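FMN-dependent nitronate monooxygenase (Shewanella oneidensis, PDB 5LSM) probably catalyses the FMN-dependent oxidation of propionate 3-nitronate by molecular oxygen, giving 3-oxopropanoate together with nitrate and nitrite. Local coordinates at residues 49-54 and 115-120; 84-89 and 301-306; 95-100 and 280-285; 170-175 and 202-207; 196-201 and 228-233. All blocks are in the same frame, centred on the assembly; numbering follows the deposited sequence.

In the fold
Five contacts illustrate how chemistry follows place in a TIM-barrel flavoenzyme. Contacts 4 and 5 are buried, share helix 197-207, touch each other and reach the second subunit; contact 4 sets the helix on a barrel strand, contact 5 on the turn after helix 221-229. Contact 1, between outer helices, is partly buried and rests on apolar carbons with a glutamate at its border. Across the molecule and away from the FMN-binding residues, contacts 2 and 3 have centres 11 Å apart; contact 2 joins 80-89 to 301-313, and contact 3 joins their chain neighbours 91-97 and 282-287. Contact 2 is apolar and partly buried, whereas contact 3, at the surface, is held by a salt bridge.

Contact 1 (49-54 and 115-120); sequences EALEAE and KAQAEV
Leu51 and Val120 meet where two outer helices of the TIM barrel, 48-59 and 115-124, run side by side. The short helical segments point nearly the same way, with an angle of 24° between them and an axis separation of 10.4 Å, as befits helices that precede successive strands of a parallel barrel. On the first helix, Leu51 comes first. Its CG lies anti to the backbone N (chi1 174°), which carries the isobutyl group across the gap, and the leucine slides past Val120 in the opposite direction. CD2 makes the closest approach, 3.8 Å from Val120 CG1, and the same methyl has Gln117 CG on its other flank at 4.1 Å. Gln117 OE1 is hydrogen-bonded to Ser114 OG, just before the helix, and it is the aliphatic CG that touches Leu51. Leu48, a turn earlier, extends the apolar patch to Ala116, Gln117 and Val120. Next along the chain, Glu52 marks the solvent border. Its extended chain crosses Val120 obliquely, laying CB 4.0 Å from Val120 CG1, and at its end the carboxylate OE1 rests 3.9 Å from Val120 CG2.

Contact 2 (84-89 and 301-306); sequences AAWLEQ and SSAVAG
Trp86 reaches toward Ala303 with its indole. Because CG is anti to the backbone N (chi1 -179°), CB serves as the stem, and the ring is carried out from helix 80-89 into the gap before helix 301-313. The five-membered ring makes the contact: CD1 lies 3.9 Å from Ala303 CB, and NE1 follows at 4.1 Å from the same methyl, which approaches the ring obliquely. These helices stand outside the barrel proper. The first belongs to the long connection that follows strand 66-71 and the second comes after the last barrel strand, consistent with the smaller domain that in nitronate monooxygenases sits beyond the C-terminal ends of the strands. Further along the indole, CZ2 of Trp86 touches CZ of Phe283, while Leu270, Val294, Pro295 and Met287 also pack on the ring and bury it. Leu87, the next residue, meets the same alanine methyl beside the tryptophan: its CD1 comes 3.8 Å from Ala303 CB and 4.2 Å from Ala303 CA.

Contact 3 (95-100 and 280-285); sequences AEFNLD and VNRFMA
Glu96 and Arg282 form a two-pronged, end-on salt bridge at the surface, linking helix 91-97 to helix 282-287 outside the TIM barrel. Arg282 NH2 donates to Glu96 OE1 at 2.8 Å and 164°, meeting its syn lone pair and keeping close to the guanidinium plane. The other prong is less regular: Arg282 NH1 donates to Glu96 OE2 at 3.2 Å and 149°, from a position tilted out of the carboxylate plane. The mismatch is consistent with the 45° between the carboxylate and guanidinium planes. Both side chains, extended and coming from opposite directions, span the 13.6 Å between Glu96 CA and Arg282 CA. The third guanidinium nitrogen, NE, has its own salt bridge with Glu286 in the following turn, so the arginine is shared by two carboxylates. A methionine in place of Arg282 would probably leave Glu96 and Glu286 without their common positive partner and set both carboxylates free to turn. Phe97 adds a light contact, with NH1 of Arg282 at its ring edge rather than over its face. The two helix ends are also closed: Asn98 completes a Schellman motif, and N-cap Asn281 OD1 accepts from Met284 N at 3.2 Å.

Contact 4 (170-175 and 202-207); sequences DAIIAQ and PQIIAA
Pro202 O accepts a hydrogen bond from Ala206 N at 3.0 Å, closing the helical turn that presents Ile204 to Ala174 and Ile172 of the neighbouring strand. Further on, Ala207 N is bonded to Ile204 O at 3.1 Å. No polar bond crosses between the two segments, and the contact is purely apolar, carried mainly by methyl groups. Ile204 does most of the work. With CG1 anti to the carbonyl carbon (chi1 -76°) and the chain extended beyond it, CD1 is delivered to the strand, 3.7 Å from Ala174 CB and 4.1 Å from Ala174 CA. The other branch is left to face Ile172, and the CG2 methyls of Ile172 and Ile204 lie 4.3 Å apart, a looser fit. Ala161 of helix 158-166 packs on both isoleucines.

Along strand 171-175, Ile172 and Ala174 point to the helix while Ile173 and Gln175 point the other way. On that other side Gln175, an FMN-binding residue, makes a weak hydrogen bond from NE2 to FMN O3' and has OE1 held by Gly184 N. The side chain of Ala174 is about 9 Å from the flavin. Strand 171-175, helix 197-207 and the adjoining parallel strand 212-215 make up one beta-alpha-beta crossover of the barrel, with Ile204 as its inward-facing wedge, helix 158-166 alongside, and Gln203 NE2 bonded outward to Gln326 O of the second subunit.

Contact 5 (196-201 and 228-233); sequences GTFSLL and MTMGAS
Leu201 pushes a methyl into the shallow hollow between Met230 and Ala232. Its CD2 extends from helix 197-207 and lodges 3.9 Å from Met230 CB and 4.2 Å from Ala232 CB. The chain of Met230, bent at chi2 and again at chi3, curls back toward the helix and brings SD 4.1 Å from Phe198 O. The same sulfur stands over the Phe198 ring, 4.8 Å from the ring centroid and 22° off its normal, a Met-aromatic contact at some distance. Beyond the sulfur, Met230 CE packs against Pro202 CG, so the thioether tip is received by helix 197-207 as well. Between the two residues that line the hollow lies Gly231, which closes the preceding helix in a Schellman motif with a positive phi. Underneath lies strand 212-215, with Leu201 resting on Val212 and Ala214, and Ala232 also on Ala214. Outer helices 197-207 and 221-229 thus flank that strand, and residues of the second subunit also pack here, its Gly217 on Phe198 and its Thr223 on Met230.

Contact 1 (49-54 and 115-120)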
# COMPACT_ATOMS: atom_id res chain seq x y z
N GLU A 49 12.21 -32.88 14.24
CA GLU A 49 12.35 -33.00 15.69
C GLU A 49 11.81 -31.75 16.38
O GLU A 49 10.90 -31.83 17.21
CB GLU A 49 13.81 -33.25 16.06
CG GLU A 49 14.47 -34.38 15.26
CD GLU A 49 15.06 -33.91 13.92
OE1 GLU A 49 16.17 -33.33 13.93
OE2 GLU A 49 14.41 -34.09 12.87
N ALA A 50 12.34 -30.58 16.00
CA ALA A 50 11.84 -29.31 16.51
C ALA A 50 10.32 -29.22 16.34
O ALA A 50 9.62 -28.83 17.26
CB ALA A 50 12.53 -28.14 15.81
N LEU A 51 9.83 -29.63 15.18
CA LEU A 51 8.39 -29.54 14.86
C LEU A 51 7.56 -30.30 15.88
O LEU A 51 6.66 -29.74 16.51
CB LEU A 51 8.12 -30.09 13.44
CG LEU A 51 6.64 -30.20 13.00
CD1 LEU A 51 5.93 -28.86 13.04
CD2 LEU A 51 6.54 -30.83 11.62
N GLU A 52 7.89 -31.58 16.06
CA GLU A 52 7.17 -32.45 17.00
C GLU A 52 7.28 -31.95 18.46
O GLU A 52 6.31 -31.99 19.22
CB GLU A 52 7.72 -33.87 16.88
CG GLU A 52 6.81 -34.94 17.46
CD GLU A 52 7.19 -36.33 16.99
OE1 GLU A 52 7.24 -36.57 15.76
OE2 GLU A 52 7.48 -37.18 17.85
N ALA A 53 8.48 -31.52 18.84
CA ALA A 53 8.70 -30.94 20.17
C ALA A 53 7.75 -29.77 20.40
O ALA A 53 7.05 -29.70 21.40
CB ALA A 53 10.16 -30.46 20.30
N GLU A 54 7.73 -28.85 19.44
CA GLU A 54 7.04 -27.59 19.64
C GLU A 54 5.53 -27.80 19.67
O GLU A 54 4.83 -27.16 20.45
CB GLU A 54 7.46 -26.59 18.58
CG GLU A 54 7.42 -25.16 19.08
CD GLU A 54 8.78 -24.57 19.36
OE1 GLU A 54 9.00 -24.14 20.50
OE2 GLU A 54 9.59 -24.44 18.41
N LYS A 115 5.29 -34.96 2.47
CA LYS A 115 4.84 -36.13 3.22
C LYS A 115 5.53 -36.24 4.58
O LYS A 115 4.92 -36.67 5.56
CB LYS A 115 5.08 -37.41 2.40
CG LYS A 115 4.20 -38.59 2.79
CD LYS A 115 2.79 -38.45 2.22
CE LYS A 115 1.94 -39.69 2.48
NZ LYS A 115 1.81 -40.00 3.93
N ALA A 116 6.79 -35.84 4.64
CA ALA A 116 7.57 -35.90 5.89
C ALA A 116 6.96 -35.07 7.02
O ALA A 116 6.91 -35.52 8.16
CB ALA A 116 9.00 -35.46 5.64
N GLN A 117 6.54 -33.85 6.71
CA GLN A 117 5.89 -33.01 7.73
C GLN A 117 4.48 -33.49 8.02
O GLN A 117 4.05 -33.50 9.17
CB GLN A 117 5.88 -31.53 7.30
CG GLN A 117 7.19 -30.82 7.56
CD GLN A 117 8.11 -30.83 6.36
OE1 GLN A 117 7.77 -31.32 5.29
NE2 GLN A 117 9.29 -30.26 6.55
N ALA A 118 3.77 -33.90 6.98
CA ALA A 118 2.47 -34.55 7.13
C ALA A 118 2.45 -35.65 8.21
O ALA A 118 1.51 -35.73 9.00
CB ALA A 118 2.02 -35.14 5.80
N GLU A 119 3.46 -36.51 8.21
CA GLU A 119 3.45 -37.67 9.10
C GLU A 119 3.45 -37.22 10.56
O GLU A 119 2.70 -37.76 11.37
CB GLU A 119 4.62 -38.61 8.81
N VAL A 120 4.25 -36.19 10.87
CA VAL A 120 4.26 -35.56 12.19
C VAL A 120 2.94 -34.84 12.54
O VAL A 120 2.41 -35.00 13.63
CB VAL A 120 5.41 -34.54 12.32
CG1 VAL A 120 5.38 -33.86 13.68
CG2 VAL A 120 6.75 -35.22 12.10

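Contact 2 (84-89 and 301-306)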
# COMPACT_ATOMS: atom_id res chain seq x y z
N ALA A 84 27.39 -18.26 -7.03
CA ALA A 84 28.79 -17.88 -7.00
C ALA A 84 28.98 -16.42 -7.40
O ALA A 84 29.81 -15.73 -6.83
CB ALA A 84 29.59 -18.80 -7.92
N ALA A 85 28.20 -15.95 -8.37
CA ALA A 85 28.26 -14.53 -8.79
C ALA A 85 27.77 -13.56 -7.72
O ALA A 85 28.22 -12.41 -7.66
CB ALA A 85 27.47 -14.31 -10.07
N TRP A 86 26.78 -13.99 -6.94
CA TRP A 86 26.23 -13.18 -5.86
C TRP A 86 27.26 -13.09 -4.74
O TRP A 86 27.50 -12.02 -4.19
CB TRP A 86 24.92 -13.81 -5.33
CG TRP A 86 24.28 -13.04 -4.24
CD1 TRP A 86 23.95 -13.50 -3.02
CD2 TRP A 86 23.90 -11.65 -4.27
NE1 TRP A 86 23.42 -12.49 -2.26
CE2 TRP A 86 23.36 -11.35 -3.02
CE3 TRP A 86 23.97 -10.65 -5.24
CZ2 TRP A 86 22.88 -10.08 -2.70
CZ3 TRP A 86 23.49 -9.39 -4.93
CH2 TRP A 86 22.96 -9.11 -3.66
N LEU A 87 27.87 -14.23 -4.43
CA LEU A 87 28.94 -14.31 -3.44
C LEU A 87 30.06 -13.33 -3.79
O LEU A 87 30.53 -12.58 -2.94
CB LEU A 87 29.49 -15.74 -3.37
CG LEU A 87 29.67 -16.43 -2.01
CD1 LEU A 87 28.70 -15.93 -0.96
CD2 LEU A 87 29.54 -17.94 -2.18
N GLU A 88 30.43 -13.30 -5.07
CA GLU A 88 31.49 -12.43 -5.57
C GLU A 88 31.13 -10.97 -5.33
O GLU A 88 31.99 -10.17 -4.97
CB GLU A 88 31.69 -12.66 -7.08
CG GLU A 88 32.90 -11.97 -7.67
CD GLU A 88 32.92 -12.01 -9.19
OE1 GLU A 88 32.18 -12.83 -9.78
OE2 GLU A 88 33.68 -11.23 -9.79
N GLN A 89 29.87 -10.63 -5.56
CA GLN A 89 29.37 -9.28 -5.32
C GLN A 89 29.48 -8.81 -3.86
O GLN A 89 29.62 -7.61 -3.60
CB GLN A 89 27.92 -9.20 -5.74
CG GLN A 89 27.69 -9.39 -7.22
CD GLN A 89 26.72 -8.37 -7.75
OE1 GLN A 89 26.74 -7.20 -7.35
NE2 GLN A 89 25.84 -8.81 -8.63
N SER A 301 19.89 -16.89 1.64
CA SER A 301 20.19 -16.82 3.08
C SER A 301 21.60 -17.28 3.39
O SER A 301 22.26 -16.70 4.24
CB SER A 301 19.20 -17.67 3.89
OG SER A 301 17.94 -17.71 3.25
N SER A 302 22.04 -18.35 2.74
CA SER A 302 23.35 -18.91 3.04
C SER A 302 24.46 -17.86 2.86
O SER A 302 25.37 -17.78 3.70
CB SER A 302 23.61 -20.14 2.17
OG SER A 302 23.52 -19.80 0.80
N ALA A 303 24.32 -17.00 1.85
CA ALA A 303 25.33 -15.97 1.53
C ALA A 303 25.44 -14.81 2.53
O ALA A 303 26.46 -14.10 2.54
CB ALA A 303 25.09 -15.42 0.14
N VAL A 304 24.41 -14.57 3.33
CA VAL A 304 24.44 -13.46 4.30
C VAL A 304 24.45 -13.91 5.74
O VAL A 304 24.57 -13.08 6.63
CB VAL A 304 23.25 -12.49 4.14
CG1 VAL A 304 23.43 -11.60 2.91
CG2 VAL A 304 21.93 -13.25 4.07
N ALA A 305 24.30 -15.21 5.98
CA ALA A 305 24.21 -15.73 7.35
C ALA A 305 25.40 -15.29 8.21
O ALA A 305 25.21 -14.77 9.30
CB ALA A 305 24.11 -17.26 7.33
N GLY A 306 26.62 -15.49 7.70
CA GLY A 306 27.84 -15.07 8.40
C GLY A 306 27.93 -13.57 8.67
O GLY A 306 28.27 -13.15 9.78

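Contact 3 (95-100 and 280-285)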
# COMPACT_ATOMS: atom_id res chain seq x y z
N ALA A 95 35.44 -8.99 3.27
CA ALA A 95 36.68 -8.30 3.62
C ALA A 95 36.52 -7.36 4.83
O ALA A 95 37.29 -7.42 5.78
CB ALA A 95 37.20 -7.53 2.41
N GLU A 96 35.55 -6.46 4.78
CA GLU A 96 35.34 -5.51 5.87
C GLU A 96 35.23 -6.25 7.20
O GLU A 96 35.99 -5.98 8.13
CB GLU A 96 34.10 -4.66 5.59
CG GLU A 96 33.64 -3.81 6.77
CD GLU A 96 32.51 -2.89 6.41
OE1 GLU A 96 32.04 -2.94 5.25
OE2 GLU A 96 32.08 -2.09 7.29
N PHE A 97 34.41 -7.28 7.23
CA PHE A 97 34.09 -7.99 8.46
C PHE A 97 35.00 -9.21 8.72
O PHE A 97 34.78 -9.97 9.67
CB PHE A 97 32.62 -8.44 8.44
CG PHE A 97 31.64 -7.32 8.63
CD1 PHE A 97 31.15 -6.61 7.55
CD2 PHE A 97 31.19 -7.00 9.90
CE1 PHE A 97 30.25 -5.57 7.73
CE2 PHE A 97 30.30 -5.95 10.09
CZ PHE A 97 29.83 -5.24 9.00
N ASN A 98 36.01 -9.41 7.86
CA ASN A 98 36.97 -10.50 8.04
C ASN A 98 36.30 -11.87 8.14
O ASN A 98 36.54 -12.63 9.08
CB ASN A 98 37.84 -10.24 9.27
CG ASN A 98 39.21 -10.91 9.19
OD1 ASN A 98 39.51 -11.69 8.28
ND2 ASN A 98 40.06 -10.61 10.15
N LEU A 99 35.46 -12.19 7.16
CA LEU A 99 34.70 -13.43 7.17
C LEU A 99 35.11 -14.31 6.03
O LEU A 99 35.21 -13.85 4.89
CB LEU A 99 33.21 -13.14 7.06
CG LEU A 99 32.60 -12.61 8.34
CD1 LEU A 99 31.34 -11.82 8.03
CD2 LEU A 99 32.33 -13.75 9.32
N ASP A 100 35.27 -15.59 6.33
CA ASP A 100 35.57 -16.62 5.34
C ASP A 100 34.31 -17.48 5.15
O ASP A 100 34.07 -18.38 5.95
CB ASP A 100 36.76 -17.47 5.83
CG ASP A 100 37.06 -18.67 4.94
OD1 ASP A 100 36.41 -18.82 3.88
OD2 ASP A 100 37.94 -19.48 5.33
N VAL A 280 14.56 -0.69 6.84
CA VAL A 280 15.60 -0.44 5.83
C VAL A 280 16.94 -0.32 6.53
O VAL A 280 17.06 0.43 7.50
CB VAL A 280 15.32 0.85 5.01
CG1 VAL A 280 16.57 1.31 4.26
CG2 VAL A 280 14.17 0.62 4.02
N ASN A 281 17.91 -1.10 6.06
CA ASN A 281 19.26 -1.07 6.61
C ASN A 281 20.34 -0.84 5.54
O ASN A 281 20.01 -0.60 4.36
CB ASN A 281 19.55 -2.33 7.46
CG ASN A 281 19.30 -3.65 6.70
OD1 ASN A 281 19.49 -3.75 5.51
ND2 ASN A 281 18.96 -4.68 7.44
N ARG A 282 21.61 -0.81 5.95
CA ARG A 282 22.71 -0.47 5.05
C ARG A 282 22.74 -1.42 3.86
O ARG A 282 22.89 -1.00 2.70
CB ARG A 282 24.05 -0.54 5.81
CG ARG A 282 25.30 -0.27 4.96
CD ARG A 282 26.57 -0.63 5.73
NE ARG A 282 27.76 -0.69 4.89
CZ ARG A 282 28.91 -1.28 5.26
NH1 ARG A 282 29.02 -1.85 6.45
NH2 ARG A 282 29.94 -1.32 4.41
N PHE A 283 22.61 -2.71 4.16
CA PHE A 283 22.69 -3.74 3.14
C PHE A 283 21.62 -3.47 2.06
O PHE A 283 21.93 -3.41 0.87
CB PHE A 283 22.54 -5.14 3.78
CG PHE A 283 22.74 -6.29 2.83
CD1 PHE A 283 23.76 -6.28 1.89
CD2 PHE A 283 21.92 -7.40 2.91
CE1 PHE A 283 23.93 -7.34 1.02
CE2 PHE A 283 22.07 -8.45 2.03
CZ PHE A 283 23.07 -8.42 1.08
N MET A 284 20.40 -3.14 2.49
CA MET A 284 19.33 -2.86 1.54
C MET A 284 19.59 -1.56 0.78
O MET A 284 19.38 -1.50 -0.44
CB MET A 284 17.98 -2.78 2.24
CG MET A 284 17.52 -4.06 2.92
SD MET A 284 16.17 -3.70 4.05
CE MET A 284 16.52 -4.83 5.39
N ALA A 285 20.05 -0.53 1.48
CA ALA A 285 20.33 0.76 0.84
C ALA A 285 21.46 0.66 -0.21
O ALA A 285 21.39 1.30 -1.26
CB ALA A 285 20.65 1.81 1.87

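Contact 4 (170-175 and 202-207)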
# COMPACT_ATOMS: atom_id res chain seq x y z
N ASP A 170 -10.40 -23.00 2.91
CA ASP A 170 -11.54 -22.75 3.76
C ASP A 170 -11.66 -21.26 4.04
O ASP A 170 -12.75 -20.76 4.31
CB ASP A 170 -11.44 -23.56 5.05
CG ASP A 170 -11.66 -25.06 4.82
OD1 ASP A 170 -12.83 -25.44 4.56
OD2 ASP A 170 -10.68 -25.85 4.85
N ALA A 171 -10.52 -20.56 4.00
CA ALA A 171 -10.47 -19.10 4.13
C ALA A 171 -9.23 -18.58 3.43
O ALA A 171 -8.25 -19.31 3.24
CB ALA A 171 -10.44 -18.70 5.60
N ILE A 172 -9.25 -17.28 3.15
CA ILE A 172 -8.19 -16.59 2.43
C ILE A 172 -7.60 -15.53 3.32
O ILE A 172 -8.35 -14.71 3.86
CB ILE A 172 -8.79 -15.88 1.19
CG1 ILE A 172 -9.35 -16.91 0.23
CG2 ILE A 172 -7.73 -15.02 0.48
CD1 ILE A 172 -10.02 -16.29 -0.98
N ILE A 173 -6.28 -15.48 3.43
CA ILE A 173 -5.62 -14.35 4.10
C ILE A 173 -5.26 -13.30 3.03
O ILE A 173 -4.42 -13.55 2.16
CB ILE A 173 -4.33 -14.77 4.85
CG1 ILE A 173 -4.61 -15.88 5.87
CG2 ILE A 173 -3.74 -13.57 5.57
CD1 ILE A 173 -3.38 -16.72 6.19
N ALA A 174 -5.90 -12.14 3.09
CA ALA A 174 -5.58 -11.03 2.19
C ALA A 174 -4.46 -10.19 2.77
O ALA A 174 -4.72 -9.38 3.66
CB ALA A 174 -6.82 -10.16 2.02
N GLN A 175 -3.21 -10.40 2.34
CA GLN A 175 -2.12 -9.52 2.86
C GLN A 175 -1.79 -8.37 1.96
O GLN A 175 -1.23 -8.55 0.89
CB GLN A 175 -0.83 -10.24 3.28
CG GLN A 175 -0.18 -11.01 2.19
CD GLN A 175 1.33 -11.07 2.27
OE1 GLN A 175 1.98 -11.30 1.28
NE2 GLN A 175 1.89 -10.88 3.46
N PRO A 202 -11.38 -5.21 0.37
CA PRO A 202 -12.76 -5.17 -0.15
C PRO A 202 -12.90 -5.78 -1.54
O PRO A 202 -13.97 -6.34 -1.86
CB PRO A 202 -13.10 -3.68 -0.18
CG PRO A 202 -11.80 -2.97 -0.11
CD PRO A 202 -10.86 -3.86 0.64
N GLN A 203 -11.82 -5.76 -2.33
CA GLN A 203 -11.88 -6.37 -3.64
C GLN A 203 -11.81 -7.89 -3.58
O GLN A 203 -12.55 -8.55 -4.28
CB GLN A 203 -10.85 -5.77 -4.58
CG GLN A 203 -11.25 -4.36 -5.03
CD GLN A 203 -10.19 -3.69 -5.89
OE1 GLN A 203 -10.30 -3.67 -7.12
NE2 GLN A 203 -9.17 -3.15 -5.25
N ILE A 204 -11.02 -8.44 -2.66
CA ILE A 204 -11.07 -9.88 -2.44
C ILE A 204 -12.42 -10.34 -1.90
O ILE A 204 -12.94 -11.36 -2.34
CB ILE A 204 -9.91 -10.41 -1.55
CG1 ILE A 204 -8.61 -10.49 -2.36
CG2 ILE A 204 -10.23 -11.82 -1.06
CD1 ILE A 204 -7.39 -10.86 -1.54
N ILE A 205 -12.98 -9.62 -0.93
CA ILE A 205 -14.27 -10.01 -0.34
C ILE A 205 -15.37 -9.99 -1.40
O ILE A 205 -16.24 -10.85 -1.40
CB ILE A 205 -14.66 -9.09 0.85
CG1 ILE A 205 -13.86 -9.45 2.10
CG2 ILE A 205 -16.16 -9.17 1.16
CD1 ILE A 205 -13.77 -8.30 3.09
N ALA A 206 -15.32 -9.02 -2.32
CA ALA A 206 -16.30 -8.91 -3.40
C ALA A 206 -16.25 -10.11 -4.34
O ALA A 206 -17.25 -10.48 -4.95
CB ALA A 206 -16.09 -7.62 -4.20
N ALA A 207 -15.08 -10.70 -4.46
CA ALA A 207 -14.84 -11.71 -5.47
C ALA A 207 -15.10 -13.14 -4.97
O ALA A 207 -15.25 -14.04 -5.77
CB ALA A 207 -13.41 -11.59 -5.98

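Contact 5 (196-201 and 228-233)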
# COMPACT_ATOMS: atom_id res chain seq x y z
N GLY A 196 -2.33 -2.42 -1.58
CA GLY A 196 -2.41 -2.17 -0.15
C GLY A 196 -3.66 -2.74 0.48
O GLY A 196 -4.67 -2.96 -0.20
N THR A 197 -3.60 -2.92 1.79
CA THR A 197 -4.72 -3.53 2.52
C THR A 197 -6.06 -2.88 2.19
O THR A 197 -7.06 -3.58 2.00
CB THR A 197 -4.48 -3.48 4.03
OG1 THR A 197 -3.57 -4.52 4.39
CG2 THR A 197 -5.80 -3.68 4.81
N PHE A 198 -6.07 -1.56 2.09
CA PHE A 198 -7.30 -0.79 1.99
C PHE A 198 -8.06 -1.12 0.71
O PHE A 198 -9.27 -0.99 0.66
CB PHE A 198 -6.99 0.71 2.01
CG PHE A 198 -8.12 1.54 2.51
CD1 PHE A 198 -8.47 1.52 3.86
CD2 PHE A 198 -8.82 2.36 1.65
CE1 PHE A 198 -9.52 2.28 4.32
CE2 PHE A 198 -9.85 3.14 2.11
CZ PHE A 198 -10.22 3.09 3.44
N SER A 199 -7.31 -1.47 -0.33
CA SER A 199 -7.89 -1.83 -1.61
C SER A 199 -7.98 -3.34 -1.86
O SER A 199 -8.88 -3.78 -2.55
CB SER A 199 -7.09 -1.15 -2.72
OG SER A 199 -7.31 0.24 -2.66
N LEU A 200 -7.03 -4.12 -1.34
CA LEU A 200 -7.02 -5.58 -1.53
C LEU A 200 -8.22 -6.24 -0.83
O LEU A 200 -8.93 -7.07 -1.43
CB LEU A 200 -5.74 -6.18 -0.96
CG LEU A 200 -5.57 -7.69 -1.18
CD1 LEU A 200 -5.56 -8.02 -2.67
CD2 LEU A 200 -4.29 -8.18 -0.50
N LEU A 201 -8.42 -5.86 0.43
CA LEU A 201 -9.44 -6.46 1.27
C LEU A 201 -10.84 -6.43 0.66
O LEU A 201 -11.43 -7.49 0.44
CB LEU A 201 -9.43 -5.82 2.65
CG LEU A 201 -10.31 -6.48 3.70
CD1 LEU A 201 -9.84 -7.91 3.91
CD2 LEU A 201 -10.24 -5.69 5.01
N MET A 228 -12.71 -4.89 10.06
CA MET A 228 -13.97 -5.61 10.19
C MET A 228 -15.11 -4.84 9.51
O MET A 228 -15.94 -5.43 8.81
CB MET A 228 -14.29 -5.82 11.67
CG MET A 228 -13.27 -6.63 12.45
SD MET A 228 -13.11 -8.29 11.80
CE MET A 228 -12.06 -9.00 13.05
N THR A 229 -15.12 -3.53 9.72
CA THR A 229 -16.00 -2.61 8.98
C THR A 229 -16.06 -2.88 7.48
O THR A 229 -17.09 -2.68 6.86
CB THR A 229 -15.53 -1.15 9.17
OG1 THR A 229 -15.56 -0.82 10.56
CG2 THR A 229 -16.42 -0.20 8.44
N MET A 230 -14.92 -3.22 6.89
CA MET A 230 -14.85 -3.51 5.46
C MET A 230 -15.42 -4.87 5.10
O MET A 230 -15.54 -5.17 3.92
CB MET A 230 -13.40 -3.47 4.98
CG MET A 230 -12.68 -2.16 5.27
SD MET A 230 -11.78 -1.56 3.84
CE MET A 230 -13.15 -1.35 2.71
N GLY A 231 -15.64 -5.73 6.10
CA GLY A 231 -16.23 -7.05 5.87
C GLY A 231 -15.27 -8.21 6.08
O GLY A 231 -15.55 -9.33 5.69
N ALA A 232 -14.12 -7.96 6.69
CA ALA A 232 -13.24 -9.07 7.10
C ALA A 232 -13.92 -9.95 8.16
O ALA A 232 -14.60 -9.44 9.03
CB ALA A 232 -11.93 -8.52 7.65
N SER A 233 -13.67 -11.25 8.11
CA SER A 233 -14.20 -12.18 9.13
C SER A 233 -13.25 -12.33 10.31
O SER A 233 -13.58 -12.97 11.29
CB SER A 233 -14.45 -13.57 8.52
OG SER A 233 -15.53 -13.54 7.62